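Local atomic coordinates of cell division control protein 45 cdc45 putative (Entamoeba histolytica, PDB entry 6CC2), a protein that probably acts in chromosomal DNA replication as the Cdc45 component of the replicative Cdc45-MCM-GINS helicase. Residues C38-S43 and E380-L385; I89-L94 and K114-N119. One frame throughout, in Å; residues are numbered along the deposited sequence.

Interaction 1 of 2, residues C38-S43 and E380-L385. With EDO (1,2-ethanediol), chain J.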
ATOM      1  N   CYS A  38      -3.755  -8.095   8.783  1.00 17.70           N
ATOM      2  CA  CYS A  38      -4.542  -9.318   8.838  1.00 18.26           C
ATOM      3  C   CYS A  38      -3.756 -10.433   9.513  1.00 19.22           C
ATOM      4  O   CYS A  38      -4.243 -11.074  10.453  1.00 21.20           O
ATOM      5  CB  CYS A  38      -4.980  -9.697   7.420  1.00 20.50           C
ATOM      6  SG  CYS A  38      -5.990 -11.195   7.309  1.00 20.17           S
ATOM      7  N   TYR A  39      -2.514 -10.643   9.079  1.00 18.43           N
ATOM      8  CA  TYR A  39      -1.654 -11.614   9.737  1.00 19.70           C
ATOM      9  C   TYR A  39      -1.565 -11.355  11.238  1.00 17.96           C
ATOM     10  O   TYR A  39      -1.644 -12.281  12.044  1.00 20.34           O
ATOM     11  CB  TYR A  39      -0.251 -11.577   9.137  1.00 17.26           C
ATOM     12  CG  TYR A  39       0.665 -12.595   9.755  1.00 18.78           C
ATOM     13  CD1 TYR A  39       1.400 -12.286  10.903  1.00 20.68           C
ATOM     14  CD2 TYR A  39       0.773 -13.869   9.246  1.00 22.52           C
ATOM     15  CE1 TYR A  39       2.215 -13.207  11.500  1.00 21.21           C
ATOM     16  CE2 TYR A  39       1.588 -14.794   9.836  1.00 23.80           C
ATOM     17  CZ  TYR A  39       2.303 -14.467  10.968  1.00 23.29           C
ATOM     18  OH  TYR A  39       3.130 -15.404  11.576  1.00 25.21           O
ATOM     19  N   LYS A  40      -1.337 -10.097  11.627  1.00 19.38           N
ATOM     20  CA  LYS A  40      -1.172  -9.760  13.043  1.00 17.44           C
ATOM     21  C   LYS A  40      -2.406 -10.148  13.848  1.00 18.86           C
ATOM     22  O   LYS A  40      -2.299 -10.795  14.906  1.00 20.25           O
ATOM     23  CB  LYS A  40      -0.886  -8.246  13.172  1.00 19.10           C
ATOM     24  CG  LYS A  40      -0.788  -7.716  14.597  1.00 21.05           C
ATOM     25  CD  LYS A  40       0.338  -8.361  15.355  1.00 22.01           C
ATOM     26  CE  LYS A  40       0.499  -7.761  16.738  1.00 25.58           C
ATOM     27  NZ  LYS A  40       1.630  -8.415  17.491  1.00 26.03           N
ATOM     28  N   ILE A  41      -3.589  -9.787  13.347  1.00 19.32           N
ATOM     29  CA  ILE A  41      -4.821 -10.050  14.090  1.00 20.50           C
ATOM     30  C   ILE A  41      -5.077 -11.550  14.205  1.00 22.24           C
ATOM     31  O   ILE A  41      -5.426 -12.062  15.275  1.00 23.41           O
ATOM     32  CB  ILE A  41      -5.998  -9.305  13.417  1.00 20.55           C
ATOM     33  CG1 ILE A  41      -5.812  -7.801  13.608  1.00 20.58           C
ATOM     34  CG2 ILE A  41      -7.322  -9.752  14.007  1.00 22.85           C
ATOM     35  CD1 ILE A  41      -6.877  -6.934  12.919  1.00 19.95           C
ATOM     36  N   LEU A  42      -4.924 -12.282  13.092  1.00 20.05           N
ATOM     37  CA  LEU A  42      -5.013 -13.733  13.165  1.00 20.01           C
ATOM     38  C   LEU A  42      -3.974 -14.295  14.123  1.00 20.82           C
ATOM     39  O   LEU A  42      -4.257 -15.221  14.907  1.00 22.83           O
ATOM     40  CB  LEU A  42      -4.848 -14.354  11.787  1.00 20.00           C
ATOM     41  CG  LEU A  42      -5.943 -13.995  10.777  1.00 22.04           C
ATOM     42  CD1 LEU A  42      -5.492 -14.448   9.384  1.00 22.61           C
ATOM     43  CD2 LEU A  42      -7.280 -14.597  11.141  1.00 26.63           C
ATOM     44  N   SER A  43      -2.747 -13.777  14.064  1.00 23.87           N
ATOM     45  CA  SER A  43      -1.694 -14.352  14.889  1.00 25.84           C
ATOM     46  C   SER A  43      -1.957 -14.138  16.369  1.00 25.63           C
ATOM     47  O   SER A  43      -1.559 -14.962  17.193  1.00 27.42           O
ATOM     48  CB  SER A  43      -0.338 -13.774  14.492  1.00 27.00           C
ATOM     49  OG  SER A  43      -0.242 -12.420  14.906  1.00 31.31           O
ATOM     50  N   GLU A 380      10.073  -6.814   9.505  1.00 20.27           N
ATOM     51  CA  GLU A 380      10.290  -5.455   9.974  1.00 20.94           C
ATOM     52  C   GLU A 380       8.972  -4.701  10.092  1.00 18.49           C
ATOM     53  O   GLU A 380       8.771  -3.929  11.043  1.00 21.68           O
ATOM     54  CB  GLU A 380      11.252  -4.724   9.044  1.00 24.68           C
ATOM     55  CG  GLU A 380      12.646  -5.330   8.988  1.00 31.16           C
ATOM     56  CD  GLU A 380      13.354  -5.299  10.345  1.00 49.16           C
ATOM     57  OE1 GLU A 380      13.154  -4.328  11.107  1.00 52.09           O
ATOM     58  OE2 GLU A 380      14.102  -6.250  10.649  1.00 56.70           O
ATOM     59  N   GLY A 381       8.085  -4.863   9.102  1.00 17.49           N
ATOM     60  CA  GLY A 381       6.795  -4.195   9.160  1.00 19.55           C
ATOM     61  C   GLY A 381       5.930  -4.729  10.287  1.00 21.50           C
ATOM     62  O   GLY A 381       5.257  -3.966  10.979  1.00 20.86           O
ATOM     63  N   PHE A 382       5.934  -6.048  10.473  1.00 21.24           N
ATOM     64  CA  PHE A 382       5.214  -6.685  11.585  1.00 20.37           C
ATOM     65  C   PHE A 382       5.708  -6.171  12.930  1.00 20.19           C
ATOM     66  O   PHE A 382       4.903  -5.893  13.834  1.00 20.96           O
ATOM     67  CB  PHE A 382       5.389  -8.203  11.496  1.00 20.49           C
ATOM     68  CG  PHE A 382       4.743  -8.966  12.621  1.00 20.04           C
ATOM     69  CD1 PHE A 382       5.459  -9.260  13.771  1.00 22.86           C
ATOM     70  CD2 PHE A 382       3.429  -9.401  12.525  1.00 21.01           C
ATOM     71  CE1 PHE A 382       4.876  -9.952  14.822  1.00 27.93           C
ATOM     72  CE2 PHE A 382       2.847 -10.128  13.588  1.00 23.66           C
ATOM     73  CZ  PHE A 382       3.567 -10.385  14.715  1.00 27.68           C
ATOM     74  N   LYS A 383       7.025  -6.074  13.090  1.00 22.60           N
ATOM     75  CA  LYS A 383       7.607  -5.581  14.327  1.00 22.84           C
ATOM     76  C   LYS A 383       7.181  -4.144  14.599  1.00 22.58           C
ATOM     77  O   LYS A 383       6.812  -3.808  15.731  1.00 23.41           O
ATOM     78  CB  LYS A 383       9.131  -5.678  14.255  1.00 29.99           C
ATOM     79  CG  LYS A 383       9.882  -5.120  15.445  1.00 55.74           C
ATOM     80  CD  LYS A 383      11.387  -5.087  15.169  1.00 75.97           C
ATOM     81  CE  LYS A 383      12.178  -4.624  16.383  1.00 84.76           C
ATOM     82  NZ  LYS A 383      12.084  -5.596  17.510  1.00 86.81           N
ATOM     83  N   LEU A 384       7.202  -3.285  13.576  1.00 21.87           N
ATOM     84  CA  LEU A 384       6.768  -1.901  13.789  1.00 21.33           C
ATOM     85  C   LEU A 384       5.275  -1.843  14.104  1.00 20.67           C
ATOM     86  O   LEU A 384       4.852  -1.151  15.043  1.00 21.48           O
ATOM     87  CB  LEU A 384       7.122  -1.023  12.594  1.00 19.46           C
ATOM     88  CG  LEU A 384       6.712   0.442  12.743  1.00 18.18           C
ATOM     89  CD1 LEU A 384       7.226   1.026  14.057  1.00 21.14           C
ATOM     90  CD2 LEU A 384       7.198   1.303  11.542  1.00 18.75           C
ATOM     91  N   LEU A 385       4.458  -2.553  13.327  1.00 20.95           N
ATOM     92  CA  LEU A 385       3.025  -2.603  13.602  1.00 20.51           C
ATOM     93  C   LEU A 385       2.766  -2.996  15.048  1.00 21.54           C
ATOM     94  O   LEU A 385       1.881  -2.432  15.714  1.00 19.71           O
ATOM     95  CB  LEU A 385       2.349  -3.595  12.647  1.00 19.67           C
ATOM     96  CG  LEU A 385       0.851  -3.782  12.807  1.00 22.72           C
ATOM     97  CD1 LEU A 385       0.096  -2.525  12.375  1.00 23.91           C
ATOM     98  CD2 LEU A 385       0.428  -4.990  11.972  1.00 22.71           C
TER
HETATM   99  C1  EDO J 609       4.354 -14.021  14.810  1.00 47.90           C
HETATM  100  O1  EDO J 609       4.009 -15.099  13.929  1.00 38.63           O
HETATM  101  C2  EDO J 609       3.277 -13.884  15.875  1.00 59.98           C
HETATM  102  O2  EDO J 609       3.102 -15.140  16.546  1.00 61.43           O

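Interaction 2 of 2, residues I89-L94 and K114-N119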
ATOM      1  N   ILE A  89      -7.779 -15.329  -8.784  1.00 23.41           N
ATOM      2  CA  ILE A  89      -7.181 -16.206  -9.775  1.00 24.21           C
ATOM      3  C   ILE A  89      -7.745 -17.616  -9.602  1.00 26.14           C
ATOM      4  O   ILE A  89      -8.341 -17.949  -8.581  1.00 25.85           O
ATOM      5  CB  ILE A  89      -5.657 -16.212  -9.699  1.00 27.71           C
ATOM      6  CG1 ILE A  89      -5.189 -16.800  -8.373  1.00 32.16           C
ATOM      7  CG2 ILE A  89      -5.111 -14.806  -9.880  1.00 30.99           C
ATOM      8  CD1 ILE A  89      -3.707 -17.156  -8.361  1.00 40.87           C
ATOM      9  N   ASP A  90      -7.522 -18.453 -10.611  1.00 26.73           N
ATOM     10  CA  ASP A  90      -7.983 -19.844 -10.597  1.00 26.94           C
ATOM     11  C   ASP A  90      -7.005 -20.644  -9.743  1.00 26.54           C
ATOM     12  O   ASP A  90      -6.020 -21.188 -10.236  1.00 29.22           O
ATOM     13  CB  ASP A  90      -8.084 -20.376 -12.020  1.00 29.25           C
ATOM     14  CG  ASP A  90      -8.742 -21.744 -12.090  1.00 34.69           C
ATOM     15  OD1 ASP A  90      -8.902 -22.386 -11.033  1.00 34.79           O
ATOM     16  OD2 ASP A  90      -9.099 -22.170 -13.213  1.00 37.28           O
ATOM     17  N   VAL A  91      -7.294 -20.711  -8.436  1.00 26.38           N
ATOM     18  CA  VAL A  91      -6.373 -21.306  -7.474  1.00 28.39           C
ATOM     19  C   VAL A  91      -6.146 -22.783  -7.765  1.00 30.72           C
ATOM     20  O   VAL A  91      -5.013 -23.277  -7.683  1.00 30.37           O
ATOM     21  CB  VAL A  91      -6.906 -21.109  -6.042  1.00 29.29           C
ATOM     22  CG1 VAL A  91      -6.144 -21.999  -5.062  1.00 34.82           C
ATOM     23  CG2 VAL A  91      -6.801 -19.672  -5.634  1.00 25.30           C
ATOM     24  N   SER A  92      -7.214 -23.519  -8.077  1.00 30.11           N
ATOM     25  CA  SER A  92      -7.066 -24.938  -8.379  1.00 30.90           C
ATOM     26  C   SER A  92      -6.138 -25.155  -9.568  1.00 31.69           C
ATOM     27  O   SER A  92      -5.330 -26.091  -9.574  1.00 36.55           O
ATOM     28  CB  SER A  92      -8.440 -25.561  -8.656  1.00 40.79           C
ATOM     29  OG  SER A  92      -8.320 -26.930  -8.971  1.00 54.05           O
ATOM     30  N   GLU A  93      -6.245 -24.305 -10.586  1.00 31.58           N
ATOM     31  CA  GLU A  93      -5.363 -24.417 -11.743  1.00 37.71           C
ATOM     32  C   GLU A  93      -3.920 -24.127 -11.362  1.00 37.68           C
ATOM     33  O   GLU A  93      -2.997 -24.801 -11.838  1.00 37.28           O
ATOM     34  CB  GLU A  93      -5.834 -23.469 -12.840  1.00 41.92           C
ATOM     35  CG  GLU A  93      -4.955 -23.437 -14.079  1.00 54.68           C
ATOM     36  CD  GLU A  93      -5.566 -22.604 -15.191  1.00 72.75           C
ATOM     37  OE1 GLU A  93      -5.902 -23.173 -16.251  1.00 81.75           O
ATOM     38  OE2 GLU A  93      -5.726 -21.379 -15.000  1.00 78.30           O
ATOM     39  N   LEU A  94      -3.706 -23.142 -10.491  1.00 34.83           N
ATOM     40  CA  LEU A  94      -2.351 -22.758 -10.116  1.00 35.11           C
ATOM     41  C   LEU A  94      -1.670 -23.870  -9.332  1.00 37.74           C
ATOM     42  O   LEU A  94      -0.544 -24.267  -9.651  1.00 37.81           O
ATOM     43  CB  LEU A  94      -2.382 -21.458  -9.304  1.00 31.40           C
ATOM     44  CG  LEU A  94      -1.020 -20.943  -8.827  1.00 31.67           C
ATOM     45  CD1 LEU A  94      -0.193 -20.471 -10.023  1.00 35.00           C
ATOM     46  CD2 LEU A  94      -1.169 -19.843  -7.808  1.00 27.87           C
ATOM     47  N   LYS A 114     -14.625 -17.290 -10.359  1.00 26.17           N
ATOM     48  CA  LYS A 114     -15.841 -18.098 -10.297  1.00 26.77           C
ATOM     49  C   LYS A 114     -15.541 -19.539  -9.914  1.00 29.89           C
ATOM     50  O   LYS A 114     -16.337 -20.182  -9.212  1.00 32.63           O
ATOM     51  CB  LYS A 114     -16.589 -18.023 -11.620  1.00 36.33           C
ATOM     52  CG  LYS A 114     -17.354 -16.713 -11.808  1.00 57.88           C
ATOM     53  CD  LYS A 114     -17.856 -16.539 -13.240  1.00 76.48           C
ATOM     54  CE  LYS A 114     -18.854 -17.619 -13.630  1.00 85.43           C
ATOM     55  NZ  LYS A 114     -19.302 -17.466 -15.043  1.00 88.70           N
ATOM     56  N   LEU A 115     -14.417 -20.085 -10.380  1.00 32.25           N
ATOM     57  CA  LEU A 115     -14.095 -21.465 -10.027  1.00 33.97           C
ATOM     58  C   LEU A 115     -13.648 -21.569  -8.574  1.00 29.33           C
ATOM     59  O   LEU A 115     -13.858 -22.608  -7.933  1.00 32.01           O
ATOM     60  CB  LEU A 115     -13.034 -22.021 -10.969  1.00 39.28           C
ATOM     61  CG  LEU A 115     -13.462 -22.133 -12.428  1.00 48.05           C
ATOM     62  CD1 LEU A 115     -12.295 -22.617 -13.287  1.00 55.14           C
ATOM     63  CD2 LEU A 115     -14.654 -23.050 -12.601  1.00 48.62           C
ATOM     64  N   ASN A 116     -13.064 -20.495  -8.029  1.00 25.13           N
ATOM     65  CA  ASN A 116     -12.832 -20.419  -6.587  1.00 25.71           C
ATOM     66  C   ASN A 116     -14.152 -20.462  -5.824  1.00 29.47           C
ATOM     67  O   ASN A 116     -14.258 -21.111  -4.778  1.00 32.75           O
ATOM     68  CB  ASN A 116     -12.081 -19.140  -6.230  1.00 27.05           C
ATOM     69  CG  ASN A 116     -10.586 -19.184  -6.601  1.00 28.15           C
ATOM     70  OD1 ASN A 116     -10.088 -20.144  -7.194  1.00 27.61           O
ATOM     71  ND2 ASN A 116      -9.880 -18.129  -6.248  1.00 25.49           N
ATOM     72  N   VAL A 117     -15.173 -19.766  -6.335  1.00 27.74           N
ATOM     73  CA  VAL A 117     -16.447 -19.691  -5.638  1.00 28.76           C
ATOM     74  C   VAL A 117     -17.135 -21.048  -5.622  1.00 29.33           C
ATOM     75  O   VAL A 117     -17.742 -21.435  -4.619  1.00 33.39           O
ATOM     76  CB  VAL A 117     -17.350 -18.619  -6.279  1.00 34.34           C
ATOM     77  CG1 VAL A 117     -18.721 -18.619  -5.633  1.00 35.41           C
ATOM     78  CG2 VAL A 117     -16.718 -17.245  -6.167  1.00 35.09           C
ATOM     79  N   THR A 118     -17.083 -21.780  -6.736  1.00 30.08           N
ATOM     80  CA  THR A 118     -17.806 -23.041  -6.820  1.00 34.44           C
ATOM     81  C   THR A 118     -17.036 -24.219  -6.227  1.00 35.64           C
ATOM     82  O   THR A 118     -17.628 -25.285  -6.039  1.00 37.46           O
ATOM     83  CB  THR A 118     -18.166 -23.353  -8.278  1.00 39.20           C
ATOM     84  OG1 THR A 118     -16.976 -23.442  -9.061  1.00 39.81           O
ATOM     85  CG2 THR A 118     -19.064 -22.267  -8.846  1.00 40.65           C
ATOM     86  N   ASN A 119     -15.758 -24.052  -5.916  1.00 32.07           N
ATOM     87  CA  ASN A 119     -14.946 -25.128  -5.366  1.00 31.74           C
ATOM     88  C   ASN A 119     -15.225 -25.263  -3.874  1.00 33.31           C
ATOM     89  O   ASN A 119     -14.947 -24.340  -3.096  1.00 32.84           O
ATOM     90  CB  ASN A 119     -13.471 -24.839  -5.617  1.00 30.49           C
ATOM     91  CG  ASN A 119     -12.575 -26.026  -5.294  1.00 32.93           C
ATOM     92  OD1 ASN A 119     -12.762 -26.707  -4.283  1.00 35.67           O
ATOM     93  ND2 ASN A 119     -11.613 -26.286  -6.169  1.00 34.56           N
TER
HETATM   94  O   HOH W   1     -10.020 -22.524  -8.561  1.00 30.94           O
HETATM   95  O   HOH W   2      -9.837 -28.571  -6.548  1.00 48.65           O

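Interaction 1 of 2, residues C38-S43 and E380-L385
Tyr39, which meets Phe382 across the contact with one edge of its ring, carries the shortest polar bond here: its OH lies 2.5 Å from O1 of a 1,2-ethanediol, probably a remnant of the crystallisation liquor. The diol, also hydrogen-bonded to Glu47 OE2 and His53 NE2, reaches the facing helix as well, its C2 lying 3.7 Å from Phe382 CZ. The two rings join obliquely, their planes at 78°. Tyr39 CD1 comes within 3.7 Å of Phe382 CE2, which lies in the plane of the tyrosine ring. Phenylalanine suits its place because a flat, wholly apolar side chain can reach across between segments whose axes come no closer than 10.8 Å. Lys40 crosses it at about a right angle and rests CD at 3.5 Å from Phe382 CE2. The bend of the lysine chain at chi2 (62°) lets its methylenes touch two residues of the facing helix, CB also meeting Leu385 CD2 at 3.7 Å, while NZ is hydrogen-bonded to Ser386 OG. Ser43 adds little area but is compact: its OG turns back to donate to Lys40 O at 2.6 Å, satisfying the hydroxyl on its own helix and leaving it at the edge of the Phe382 ring. Aliphatic and aromatic packing therefore joins these segments directly. The axes of segments 38-43 and 380-385, on helix 33-48 and helix 374-385, cross at -63°. Tyr39 also packs edge-to-face on Phe378 and touches strand 53-57, an outermost strand of the parallel sheet; helix 199-213 meets Lys40 and Leu385, and helix 354-364 lies against Leu385.

Interaction 2 of 2, residues I89-L94 and K114-N119
The carboxamide of Asn116 is the flat group at the centre, with Ile89 O displaced to one side of its plane and Val91 CG2 to the other, the methyl 3.5 Å from ND2. At its oxygen edge Val91 N donates to OD1 over 3.1 Å; the bond is nearly straight (163°), lies in the carbonyl plane and uses a lone pair. The other end is held less firmly: ND2 gives Ile89 O a bond of 2.8 Å that is weak because it is bent to 117°, and has further weak bonds to Ala86 O and Gly87 O. Asparagine suits this place, as one short side chain both donates to and accepts from the backbone of a turn. Asp90 is the centre of that inverse gamma turn and the N-cap of helix 91-95, its OD1 accepting a weak capping bond from Glu93 N. The segments belong to two strands of the parallel sheet that have strand 102-106 between them: the turn and helix 91-95 follow strand 77-83, and helix 114-118 leads into strand 122-125. Water 1 ties the two sides together, donating to Asn116 OD1 at 2.7 Å and to Asp90 OD1 at 2.7 Å, and accepting from Ser92 N. Above the Asp90 carboxylate, obliquely, comes Leu115 CD1, only 3.2 Å from OD2. Leu115 has CG beside its own backbone N (chi1 -64°), which carries the branch over toward the aspartate. Farther along, Asn119 ND2 donates to water 2 at 2.9 Å, beside Ser92, while Asn119 OD1 accepts from Asn121 N.

The two contacts do not touch: their centres are 28 Å apart and their nearest atoms about 15 Å. In sequence interaction 2 is nested within the long loop that interaction 1 closes, and both relate to the same N-terminal parallel sheet. Interaction 1 borders strand 53-57, outermost at one end, whereas interaction 2 packs against strand 122-125, next to the outermost strand at the other end. The kinds of contact differ. Segments 38-43 and 380-385 join this sheet's flank to a helix from much later in the chain, with a bound 1,2-ethanediol alongside, whereas 89-94 and 114-119 connect the segment that follows strand 77-83 with the one that leads into strand 122-125, through polar bonds and water.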